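Local coordinates for protein putative cytochrome P450 120 (PDB 2VE3) that probably works as a heme-dependent monooxygenase of the cytochrome P450 family and binds retinoic acid, at residues R50-N55 with T79-T84; Q282-L287 with F404-I409; F171-T176 with R200-A205. All coordinates share one frame; numbering follows the deposited sequence.

How the interactions relate
From the N terminus, interaction 1 comes first. It closes a loop of 23 residues and sets the hairpin turn between strands 47-51 and 54-59 against the start of helix 82-88. Interaction 3 follows. It also spans 23 residues and joins helix 170-181 to helix 192-215. Interaction 2 is last and much longer in range, with 116 residues between segments 282-287 and 404-409, on helices 274-285 and 394-411. The three loops follow one another along the chain; none nests in or crosses another. Interactions 1 and 2 lie on opposite sides of the chain's centre, their centres 43 Å apart. Interaction 3 is nearer to interaction 1, with nearest atoms about 7 Å apart.

Interaction 1: R50-N55 with T79-T84; sequences RLFGKN and TWPLST. With REA (retinoic acid), chain D.
The tight hairpin turn at the edge of the P450 beta sheet packs here against the N-terminal end of helix 82-88, with Phe52 lying on Pro81. Phe52 CG lies opposite the carbonyl carbon (chi1 -51°), which turns the ring toward Pro81. Pro81 CB sits over one face of the Phe52 ring, displaced toward the rim. Pro81 CB is 3.9 Å from the Phe52 ring centroid and 19° off the normal, a CH-pi contact. The nearest ring atom is Phe52 CE2, 3.7 Å from Pro81 CB. The Phe52 ring also runs on past Leu82 N to Ser83 OG, 4.3 Å from Phe52 CE1. The hydroxyl of Ser83 is hydrogen-bonded to Leu181 O.

Leu51 to Lys54 form a type I' beta turn, in which Phe52 and Gly53 both have positive phi. Leu51 N bonds to Lys54 O, and Lys54 N returns a bond to Leu51 O. Arg50 NE donates to Asn55 OD1 at 3.2 Å. The bond is bent, 137° at the hydrogen, and OD1 is tilted out of the guanidinium plane. Phe29 and Leu30 of helix 26-31 also touch Phe52.

Pro81 is the N-cap residue of helix 82-88, which has the place of the B' helix in the P450 fold. The same segment lines the retinoic acid pocket. The Trp80 indole lies flat against the ligand, with the C18 methyl 3.8 Å above the ring plane and over its centre. Trp80 CZ2 comes within 3.8 Å of retinoic acid C5, and Trp80 CH2 is equally close to C8. Thr84 CG2 touches the same C18 methyl at 3.7 Å. With Trp80 replaced by an alanine, the ring end of retinoic acid would probably lose the flat surface under C5 and C18 and be able to shift. Trp80 also touches the heme.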
loop_
_atom_site.group_PDB
_atom_site.type_symbol
_atom_site.label_atom_id
_atom_site.label_comp_id
_atom_site.label_asym_id
_atom_site.label_seq_id
_atom_site.Cartn_x
_atom_site.Cartn_y
_atom_site.Cartn_z
ATOM N N ARG A 50 2.313 1.032 23.997
ATOM C CA ARG A 50 0.953 1.539 24.053
ATOM C C ARG A 50 0.801 2.596 22.978
ATOM O O ARG A 50 1.615 3.504 22.861
ATOM C CB ARG A 50 0.633 2.077 25.444
ATOM C CG ARG A 50 -0.661 2.897 25.556
ATOM C CD ARG A 50 -0.831 3.373 26.976
ATOM N NE ARG A 50 -1.153 2.266 27.872
ATOM C CZ ARG A 50 -0.745 2.169 29.137
ATOM N NH1 ARG A 50 0.026 3.106 29.670
ATOM N NH2 ARG A 50 -1.096 1.116 29.864
ATOM N N LEU A 51 -0.227 2.439 22.158
ATOM C CA LEU A 51 -0.448 3.354 21.052
ATOM C C LEU A 51 -1.927 3.696 20.975
ATOM O O LEU A 51 -2.766 2.812 21.032
ATOM C CB LEU A 51 0.047 2.748 19.729
ATOM C CG LEU A 51 1.494 2.228 19.631
ATOM C CD1 LEU A 51 1.671 1.432 18.330
ATOM C CD2 LEU A 51 2.519 3.334 19.727
ATOM N N PHE A 52 -2.222 4.993 20.882
ATOM C CA PHE A 52 -3.595 5.517 20.746
ATOM C C PHE A 52 -4.534 4.897 21.783
ATOM O O PHE A 52 -5.646 4.482 21.450
ATOM C CB PHE A 52 -4.149 5.254 19.340
ATOM C CG PHE A 52 -3.244 5.698 18.221
ATOM C CD1 PHE A 52 -3.367 6.971 17.675
ATOM C CD2 PHE A 52 -2.289 4.830 17.697
ATOM C CE1 PHE A 52 -2.545 7.379 16.640
ATOM C CE2 PHE A 52 -1.465 5.220 16.654
ATOM C CZ PHE A 52 -1.587 6.502 16.127
ATOM N N GLY A 53 -4.046 4.789 23.015
ATOM C CA GLY A 53 -4.810 4.247 24.131
ATOM C C GLY A 53 -4.914 2.738 24.232
ATOM O O GLY A 53 -5.591 2.242 25.136
ATOM N N LYS A 54 -4.269 2.007 23.313
ATOM C CA LYS A 54 -4.260 0.534 23.336
ATOM C C LYS A 54 -2.873 -0.062 23.611
ATOM O O LYS A 54 -1.859 0.396 23.081
ATOM C CB LYS A 54 -4.770 -0.071 22.014
ATOM C CG LYS A 54 -6.123 0.415 21.541
ATOM C CD LYS A 54 -7.262 -0.361 22.177
ATOM C CE LYS A 54 -8.523 0.458 22.152
ATOM N NZ LYS A 54 -8.636 1.209 20.866
ATOM N N ASN A 55 -2.864 -1.112 24.423
ATOM C CA ASN A 55 -1.686 -1.947 24.638
ATOM C C ASN A 55 -1.447 -2.796 23.401
ATOM O O ASN A 55 -2.357 -3.498 22.944
ATOM C CB ASN A 55 -1.905 -2.825 25.873
ATOM C CG ASN A 55 -2.086 -1.992 27.152
ATOM O OD1 ASN A 55 -1.574 -0.869 27.265
ATOM N ND2 ASN A 55 -2.815 -2.542 28.110
ATOM N N THR A 79 -7.971 -4.346 12.906
ATOM C CA THR A 79 -8.240 -3.000 13.375
ATOM C C THR A 79 -7.206 -2.028 12.812
ATOM O O THR A 79 -6.262 -2.427 12.134
ATOM C CB THR A 79 -8.329 -2.967 14.926
ATOM O OG1 THR A 79 -8.987 -1.772 15.346
ATOM C CG2 THR A 79 -6.944 -3.088 15.562
ATOM N N TRP A 80 -7.412 -0.745 13.086
ATOM C CA TRP A 80 -6.505 0.306 12.652
ATOM C C TRP A 80 -6.471 1.338 13.772
ATOM O O TRP A 80 -7.411 1.408 14.554
ATOM C CB TRP A 80 -6.966 0.912 11.320
ATOM C CG TRP A 80 -6.699 0.006 10.098
ATOM C CD1 TRP A 80 -7.624 -0.684 9.361
ATOM C CD2 TRP A 80 -5.419 -0.315 9.527
ATOM N NE1 TRP A 80 -7.000 -1.402 8.365
ATOM C CE2 TRP A 80 -5.651 -1.192 8.441
ATOM C CE3 TRP A 80 -4.096 0.053 9.832
ATOM C CZ2 TRP A 80 -4.618 -1.702 7.656
ATOM C CZ3 TRP A 80 -3.067 -0.451 9.040
ATOM C CH2 TRP A 80 -3.336 -1.314 7.965
ATOM N N PRO A 81 -5.376 2.113 13.876
ATOM C CA PRO A 81 -5.307 3.245 14.813
ATOM C C PRO A 81 -6.549 4.175 14.781
ATOM O O PRO A 81 -7.202 4.314 13.749
ATOM C CB PRO A 81 -4.043 3.979 14.363
ATOM C CG PRO A 81 -3.168 2.876 13.794
ATOM C CD PRO A 81 -4.118 1.943 13.121
ATOM N N LEU A 82 -6.867 4.791 15.915
ATOM C CA LEU A 82 -8.105 5.567 16.071
ATOM C C LEU A 82 -8.340 6.610 14.969
ATOM O O LEU A 82 -9.470 6.759 14.475
ATOM C CB LEU A 82 -8.169 6.243 17.470
ATOM C CG LEU A 82 -9.447 7.071 17.715
ATOM C CD1 LEU A 82 -10.692 6.202 17.541
ATOM C CD2 LEU A 82 -9.472 7.787 19.069
ATOM N N SER A 83 -7.283 7.339 14.613
ATOM C CA SER A 83 -7.333 8.326 13.542
ATOM C C SER A 83 -7.702 7.697 12.194
ATOM O O SER A 83 -8.513 8.250 11.454
ATOM C CB SER A 83 -5.985 9.037 13.423
ATOM O OG SER A 83 -4.946 8.099 13.167
ATOM N N THR A 84 -7.089 6.552 11.888
ATOM C CA THR A 84 -7.321 5.832 10.626
ATOM C C THR A 84 -8.768 5.360 10.507
ATOM O O THR A 84 -9.385 5.507 9.457
ATOM C CB THR A 84 -6.400 4.588 10.486
ATOM O OG1 THR A 84 -5.128 4.854 11.078
ATOM C CG2 THR A 84 -6.228 4.195 9.015
HETATM C C1 REA D . -4.175 -0.042 3.004
HETATM C C2 REA D . -5.647 -0.262 2.669
HETATM C C3 REA D . -6.409 -0.712 3.916
HETATM C C4 REA D . -6.445 0.418 4.942
HETATM C C5 REA D . -5.108 1.110 5.108
HETATM C C6 REA D . -4.055 0.911 4.208
HETATM C C7 REA D . -2.806 1.652 4.431
HETATM C C8 REA D . -1.873 1.204 5.465
HETATM C C9 REA D . -0.704 2.056 5.771
HETATM C C10 REA D . -0.086 1.832 7.060
HETATM C C11 REA D . 1.347 1.732 7.276
HETATM C C12 REA D . 1.664 1.083 8.547
HETATM C C13 REA D . 2.644 1.615 9.493
HETATM C C14 REA D . 2.890 0.769 10.593
HETATM C C15 REA D . 4.130 0.727 11.346
HETATM C C16 REA D . -3.515 -1.382 3.381
HETATM C C17 REA D . -3.516 0.534 1.750
HETATM C C18 REA D . -4.956 2.054 6.275
HETATM C C19 REA D . -0.196 3.129 4.838
HETATM C C20 REA D . 3.296 2.958 9.287
HETATM O O1 REA D . 5.107 1.415 11.005
HETATM O O2 REA D . 4.219 -0.003 12.345
#

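Interaction 2: Q282-L287 with F404-I409; sequences QEQNKL and FATRLI
Gln284 lays its side-chain amide over the backbone of Thr406 and the branched methyl of Ile409. The contact joins the ends of two helices of the P450 core. Helix 274-285 is the J helix of the fold. Helix 394-411 is the L helix, which starts just after Cys391, the heme iron ligand by similarity. The backbones come closest at Gln284 and Thr406, whose CA atoms are 7.7 Å apart.

Gln284 alone crosses from its segment. Its CG stands between the backbone N and the carbonyl carbon, the crowded position (chi1 49°). Beyond CG the chain is extended, and this carries the amide straight to the facing helix. Gln284 CD is 4.1 Å from Thr406 O and 4.2 Å from Ile409 CG2. The amide is probably turned over in the model, and its two end atoms cannot be told apart with confidence. One of them lies close to Thr406 O. The other lies by the backbone carbonyl carbon and the CG2 branch of Ile409.

On the facing helix, Ile409 CG2 meets the amide, while the end of that side chain leads away. Ile409 also touches Phe266 of helix 241-272. The backbone of this helix is regular. Leu408 N bonds to Phe404 O at 2.9 Å, and Ile409 N to Ala405 O at 3.1 Å.

Other bonds tie the two helices into their surroundings. Arg281 NE of helix 274-285 donates a hydrogen bond to Ile409 O. The Glu283 carboxylate takes bonds from Tyr303 N and Leu304 N, at the start of helix 302-314. The Thr406 hydroxyl OG1 bonds to Lys402 O, one turn back.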
loop_
_atom_site.group_PDB
_atom_site.type_symbol
_atom_site.label_atom_id
_atom_site.label_comp_id
_atom_site.label_asym_id
_atom_site.label_seq_id
_atom_site.Cartn_x
_atom_site.Cartn_y
_atom_site.Cartn_z
ATOM N N GLN A 282 17.094 -5.696 -21.474
ATOM C CA GLN A 282 17.480 -6.822 -22.315
ATOM C C GLN A 282 16.297 -7.776 -22.474
ATOM O O GLN A 282 16.104 -8.376 -23.537
ATOM C CB GLN A 282 18.693 -7.543 -21.709
ATOM C CG GLN A 282 19.144 -8.795 -22.479
ATOM C CD GLN A 282 20.260 -9.601 -21.794
ATOM O OE1 GLN A 282 21.223 -10.030 -22.449
ATOM N NE2 GLN A 282 20.127 -9.824 -20.481
ATOM N N GLU A 283 15.504 -7.904 -21.409
ATOM C CA GLU A 283 14.323 -8.751 -21.414
ATOM C C GLU A 283 13.252 -8.206 -22.346
ATOM O O GLU A 283 12.675 -8.958 -23.131
ATOM C CB GLU A 283 13.770 -8.929 -19.996
ATOM C CG GLU A 283 12.510 -9.766 -19.925
ATOM C CD GLU A 283 12.015 -9.957 -18.509
ATOM O OE1 GLU A 283 11.640 -8.953 -17.846
ATOM O OE2 GLU A 283 12.005 -11.122 -18.070
ATOM N N GLN A 284 12.994 -6.900 -22.265
ATOM C CA GLN A 284 11.953 -6.274 -23.093
ATOM C C GLN A 284 12.404 -6.079 -24.542
ATOM O O GLN A 284 11.612 -5.635 -25.386
ATOM C CB GLN A 284 11.449 -4.956 -22.483
ATOM C CG GLN A 284 12.544 -4.010 -22.066
ATOM C CD GLN A 284 12.048 -2.667 -21.570
ATOM O OE1 GLN A 284 11.225 -2.567 -20.657
ATOM N NE2 GLN A 284 12.566 -1.621 -22.168
ATOM N N ASN A 285 13.668 -6.410 -24.820
ATOM C CA ASN A 285 14.240 -6.312 -26.165
ATOM C C ASN A 285 14.143 -7.630 -26.920
ATOM O O ASN A 285 14.013 -7.639 -28.147
ATOM C CB ASN A 285 15.701 -5.845 -26.121
ATOM C CG ASN A 285 15.843 -4.346 -25.865
ATOM O OD1 ASN A 285 16.957 -3.841 -25.743
ATOM N ND2 ASN A 285 14.727 -3.635 -25.778
ATOM N N LYS A 286 14.221 -8.734 -26.180
ATOM C CA LYS A 286 13.991 -10.067 -26.734
ATOM C C LYS A 286 12.504 -10.284 -27.054
ATOM O O LYS A 286 12.107 -11.352 -27.536
ATOM C CB LYS A 286 14.501 -11.148 -25.774
ATOM C CG LYS A 286 16.017 -11.160 -25.590
ATOM C CD LYS A 286 16.480 -12.402 -24.822
ATOM C CE LYS A 286 17.734 -12.125 -23.992
ATOM N NZ LYS A 286 18.857 -11.507 -24.776
ATOM N N LEU A 287 11.687 -9.274 -26.763
ATOM C CA LEU A 287 10.285 -9.261 -27.161
ATOM C C LEU A 287 10.177 -8.370 -28.381
ATOM O O LEU A 287 10.986 -8.473 -29.307
ATOM C CB LEU A 287 9.394 -8.710 -26.036
ATOM C CG LEU A 287 9.327 -9.417 -24.678
ATOM C CD1 LEU A 287 8.476 -8.603 -23.714
ATOM C CD2 LEU A 287 8.783 -10.831 -24.813
ATOM N N PHE A 404 4.540 0.659 -15.674
ATOM C CA PHE A 404 5.401 1.827 -15.432
ATOM C C PHE A 404 6.882 1.477 -15.583
ATOM O O PHE A 404 7.639 2.204 -16.215
ATOM C CB PHE A 404 5.169 2.406 -14.031
ATOM C CG PHE A 404 6.075 3.550 -13.698
ATOM C CD1 PHE A 404 5.724 4.849 -14.037
ATOM C CD2 PHE A 404 7.283 3.333 -13.051
ATOM C CE1 PHE A 404 6.565 5.925 -13.728
ATOM C CE2 PHE A 404 8.132 4.395 -12.735
ATOM C CZ PHE A 404 7.769 5.695 -13.071
ATOM N N ALA A 405 7.276 0.372 -14.964
ATOM C CA ALA A 405 8.633 -0.121 -15.028
ATOM C C ALA A 405 9.030 -0.300 -16.493
ATOM O O ALA A 405 10.134 0.097 -16.894
ATOM C CB ALA A 405 8.739 -1.438 -14.282
ATOM N N THR A 406 8.106 -0.859 -17.272
ATOM C CA THR A 406 8.331 -1.181 -18.673
ATOM C C THR A 406 8.500 0.070 -19.523
ATOM O O THR A 406 9.493 0.219 -20.217
ATOM C CB THR A 406 7.206 -2.112 -19.232
ATOM O OG1 THR A 406 7.291 -3.399 -18.608
ATOM C CG2 THR A 406 7.326 -2.286 -20.745
ATOM N N ARG A 407 7.534 0.976 -19.459
ATOM C CA ARG A 407 7.610 2.220 -20.236
ATOM C C ARG A 407 8.767 3.133 -19.857
ATOM O O ARG A 407 9.316 3.827 -20.718
ATOM C CB ARG A 407 6.298 2.988 -20.167
ATOM C CG ARG A 407 5.159 2.314 -20.883
ATOM C CD ARG A 407 5.476 2.071 -22.342
ATOM N NE ARG A 407 4.249 1.879 -23.101
ATOM C CZ ARG A 407 4.178 1.417 -24.345
ATOM N NH1 ARG A 407 5.281 1.061 -24.994
ATOM N NH2 ARG A 407 2.983 1.292 -24.927
ATOM N N LEU A 408 9.129 3.145 -18.575
ATOM C CA LEU A 408 10.221 3.984 -18.106
ATOM C C LEU A 408 11.571 3.460 -18.593
ATOM O O LEU A 408 12.393 4.227 -19.090
ATOM C CB LEU A 408 10.211 4.109 -16.579
ATOM C CG LEU A 408 11.402 4.858 -15.954
ATOM C CD1 LEU A 408 11.472 6.315 -16.390
ATOM C CD2 LEU A 408 11.401 4.741 -14.428
ATOM N N ILE A 409 11.790 2.156 -18.458
ATOM C CA ILE A 409 13.063 1.567 -18.866
ATOM C C ILE A 409 13.243 1.526 -20.396
ATOM O O ILE A 409 14.345 1.740 -20.899
ATOM C CB ILE A 409 13.321 0.201 -18.165
ATOM C CG1 ILE A 409 13.698 0.459 -16.703
ATOM C CG2 ILE A 409 14.442 -0.588 -18.870
ATOM C CD1 ILE A 409 13.876 -0.776 -15.844
#

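Interaction 3: F171-T176 with R200-A205; sequences FPWFET and RALLLA
Pro172 O takes two bonds from Thr176, from OG1 at 3.1 Å and from the backbone N at 3.3 Å. The two donors reach it from opposite faces of the carbonyl plane. On the neighbouring residues of this turn, Trp173 and Phe174 pack against Leu202 and Leu203.

Leu202 lies over one face of the Trp173 indole. Leu202 CB stands 3.8 Å from the centroid of the Trp173 six-membered ring, only 8° off the normal, a CH-pi contact. Leu202 CD1 covers the pyrrole side, 3.4 Å from Trp173 NE1.

Helix 170-181 is the F helix of the P450 fold and helix 192-215 the G helix; the pair lies across the long central helix 241-272. Their segment axes approach to 9.4 Å and run at 139°, closer to antiparallel than to perpendicular. Phe174 also touches Leu249, Leu252 and Phe253 of helix 241-272.

Leu203 fits between the two aromatic residues. Its CG is turned opposite the carbonyl carbon (chi1 -68°), which sends the methyls toward them. Leu203 CD2 is 3.7 Å from Trp173 CB, near the indole edge. The same Leu203 CD2 methyl is 3.6 Å from Phe174 CD2.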
loop_
_atom_site.group_PDB
_atom_site.type_symbol
_atom_site.label_atom_id
_atom_site.label_comp_id
_atom_site.label_asym_id
_atom_site.label_seq_id
_atom_site.Cartn_x
_atom_site.Cartn_y
_atom_site.Cartn_z
ATOM N N PHE A 171 -7.253 16.097 -5.926
ATOM C CA PHE A 171 -5.876 15.747 -5.549
ATOM C C PHE A 171 -5.414 16.512 -4.305
ATOM O O PHE A 171 -4.992 15.889 -3.339
ATOM C CB PHE A 171 -4.926 15.952 -6.747
ATOM C CG PHE A 171 -3.489 15.605 -6.470
ATOM C CD1 PHE A 171 -3.091 14.281 -6.322
ATOM C CD2 PHE A 171 -2.524 16.606 -6.380
ATOM C CE1 PHE A 171 -1.762 13.960 -6.072
ATOM C CE2 PHE A 171 -1.181 16.294 -6.138
ATOM C CZ PHE A 171 -0.804 14.963 -5.985
ATOM N N PRO A 172 -5.521 17.856 -4.307
ATOM C CA PRO A 172 -5.189 18.646 -3.116
ATOM C C PRO A 172 -5.881 18.163 -1.836
ATOM O O PRO A 172 -5.239 18.089 -0.777
ATOM C CB PRO A 172 -5.700 20.041 -3.479
ATOM C CG PRO A 172 -5.648 20.086 -4.974
ATOM C CD PRO A 172 -5.936 18.714 -5.437
ATOM N N TRP A 173 -7.169 17.838 -1.935
ATOM C CA TRP A 173 -7.942 17.312 -0.815
ATOM C C TRP A 173 -7.437 15.942 -0.337
ATOM O O TRP A 173 -7.278 15.719 0.859
ATOM C CB TRP A 173 -9.434 17.229 -1.179
ATOM C CG TRP A 173 -10.131 18.570 -1.250
ATOM C CD1 TRP A 173 -9.749 19.739 -0.632
ATOM C CD2 TRP A 173 -11.350 18.867 -1.935
ATOM N NE1 TRP A 173 -10.647 20.747 -0.915
ATOM C CE2 TRP A 173 -11.636 20.241 -1.713
ATOM C CE3 TRP A 173 -12.226 18.112 -2.726
ATOM C CZ2 TRP A 173 -12.760 20.872 -2.250
ATOM C CZ3 TRP A 173 -13.346 18.742 -3.259
ATOM C CH2 TRP A 173 -13.602 20.115 -3.015
ATOM N N PHE A 174 -7.195 15.027 -1.270
ATOM C CA PHE A 174 -6.678 13.708 -0.932
ATOM C C PHE A 174 -5.330 13.751 -0.229
ATOM O O PHE A 174 -5.085 12.991 0.701
ATOM C CB PHE A 174 -6.607 12.820 -2.168
ATOM C CG PHE A 174 -7.486 11.612 -2.081
ATOM C CD1 PHE A 174 -7.027 10.455 -1.457
ATOM C CD2 PHE A 174 -8.772 11.628 -2.599
ATOM C CE1 PHE A 174 -7.833 9.332 -1.364
ATOM C CE2 PHE A 174 -9.591 10.500 -2.512
ATOM C CZ PHE A 174 -9.119 9.355 -1.888
ATOM N N GLU A 175 -4.477 14.664 -0.659
ATOM C CA GLU A 175 -3.158 14.850 -0.064
ATOM C C GLU A 175 -3.249 15.254 1.397
ATOM O O GLU A 175 -2.519 14.728 2.243
ATOM C CB GLU A 175 -2.346 15.860 -0.884
ATOM C CG GLU A 175 -2.152 15.403 -2.320
ATOM C CD GLU A 175 -1.242 14.182 -2.420
ATOM O OE1 GLU A 175 -1.741 13.028 -2.551
ATOM O OE2 GLU A 175 -0.018 14.388 -2.354
ATOM N N THR A 176 -4.175 16.173 1.680
ATOM C CA THR A 176 -4.515 16.579 3.043
ATOM C C THR A 176 -5.192 15.449 3.856
ATOM O O THR A 176 -4.860 15.222 5.019
ATOM C CB THR A 176 -5.438 17.820 2.998
ATOM O OG1 THR A 176 -4.822 18.816 2.171
ATOM C CG2 THR A 176 -5.668 18.384 4.376
ATOM N N ARG A 200 -11.885 14.945 4.210
ATOM C CA ARG A 200 -12.802 13.801 4.027
ATOM C C ARG A 200 -14.229 14.280 3.739
ATOM O O ARG A 200 -14.899 13.725 2.879
ATOM C CB ARG A 200 -12.763 12.858 5.239
ATOM C CG ARG A 200 -14.096 12.192 5.619
ATOM C CD ARG A 200 -13.924 11.007 6.555
ATOM N NE ARG A 200 -15.189 10.282 6.731
ATOM C CZ ARG A 200 -15.520 9.160 6.094
ATOM N NH1 ARG A 200 -14.679 8.568 5.233
ATOM N NH2 ARG A 200 -16.702 8.618 6.326
ATOM N N ALA A 201 -14.676 15.306 4.463
ATOM C CA ALA A 201 -16.024 15.863 4.278
ATOM C C ALA A 201 -16.188 16.409 2.867
ATOM O O ALA A 201 -17.193 16.145 2.194
ATOM C CB ALA A 201 -16.306 16.959 5.308
ATOM N N LEU A 202 -15.193 17.166 2.422
ATOM C CA LEU A 202 -15.197 17.744 1.084
ATOM C C LEU A 202 -15.142 16.677 -0.002
ATOM O O LEU A 202 -15.817 16.802 -1.021
ATOM C CB LEU A 202 -14.044 18.742 0.926
ATOM C CG LEU A 202 -14.137 20.040 1.739
ATOM C CD1 LEU A 202 -12.775 20.743 1.791
ATOM C CD2 LEU A 202 -15.198 20.982 1.190
ATOM N N LEU A 203 -14.347 15.629 0.220
ATOM C CA LEU A 203 -14.241 14.538 -0.747
ATOM C C LEU A 203 -15.519 13.718 -0.848
ATOM O O LEU A 203 -15.916 13.348 -1.949
ATOM C CB LEU A 203 -13.056 13.607 -0.430
ATOM C CG LEU A 203 -11.645 14.180 -0.609
ATOM C CD1 LEU A 203 -10.638 13.414 0.221
ATOM C CD2 LEU A 203 -11.257 14.196 -2.081
ATOM N N LEU A 204 -16.155 13.414 0.286
ATOM C CA LEU A 204 -17.399 12.631 0.268
ATOM C C LEU A 204 -18.509 13.406 -0.455
ATOM O O LEU A 204 -19.260 12.828 -1.244
ATOM C CB LEU A 204 -17.845 12.266 1.691
ATOM C CG LEU A 204 -17.031 11.272 2.525
ATOM C CD1 LEU A 204 -17.584 11.257 3.948
ATOM C CD2 LEU A 204 -17.075 9.874 1.930
ATOM N N ALA A 205 -18.581 14.716 -0.206
ATOM C CA ALA A 205 -19.583 15.572 -0.833
ATOM C C ALA A 205 -19.443 15.558 -2.350
ATOM O O ALA A 205 -20.439 15.550 -3.058
ATOM C CB ALA A 205 -19.505 17.000 -0.279
#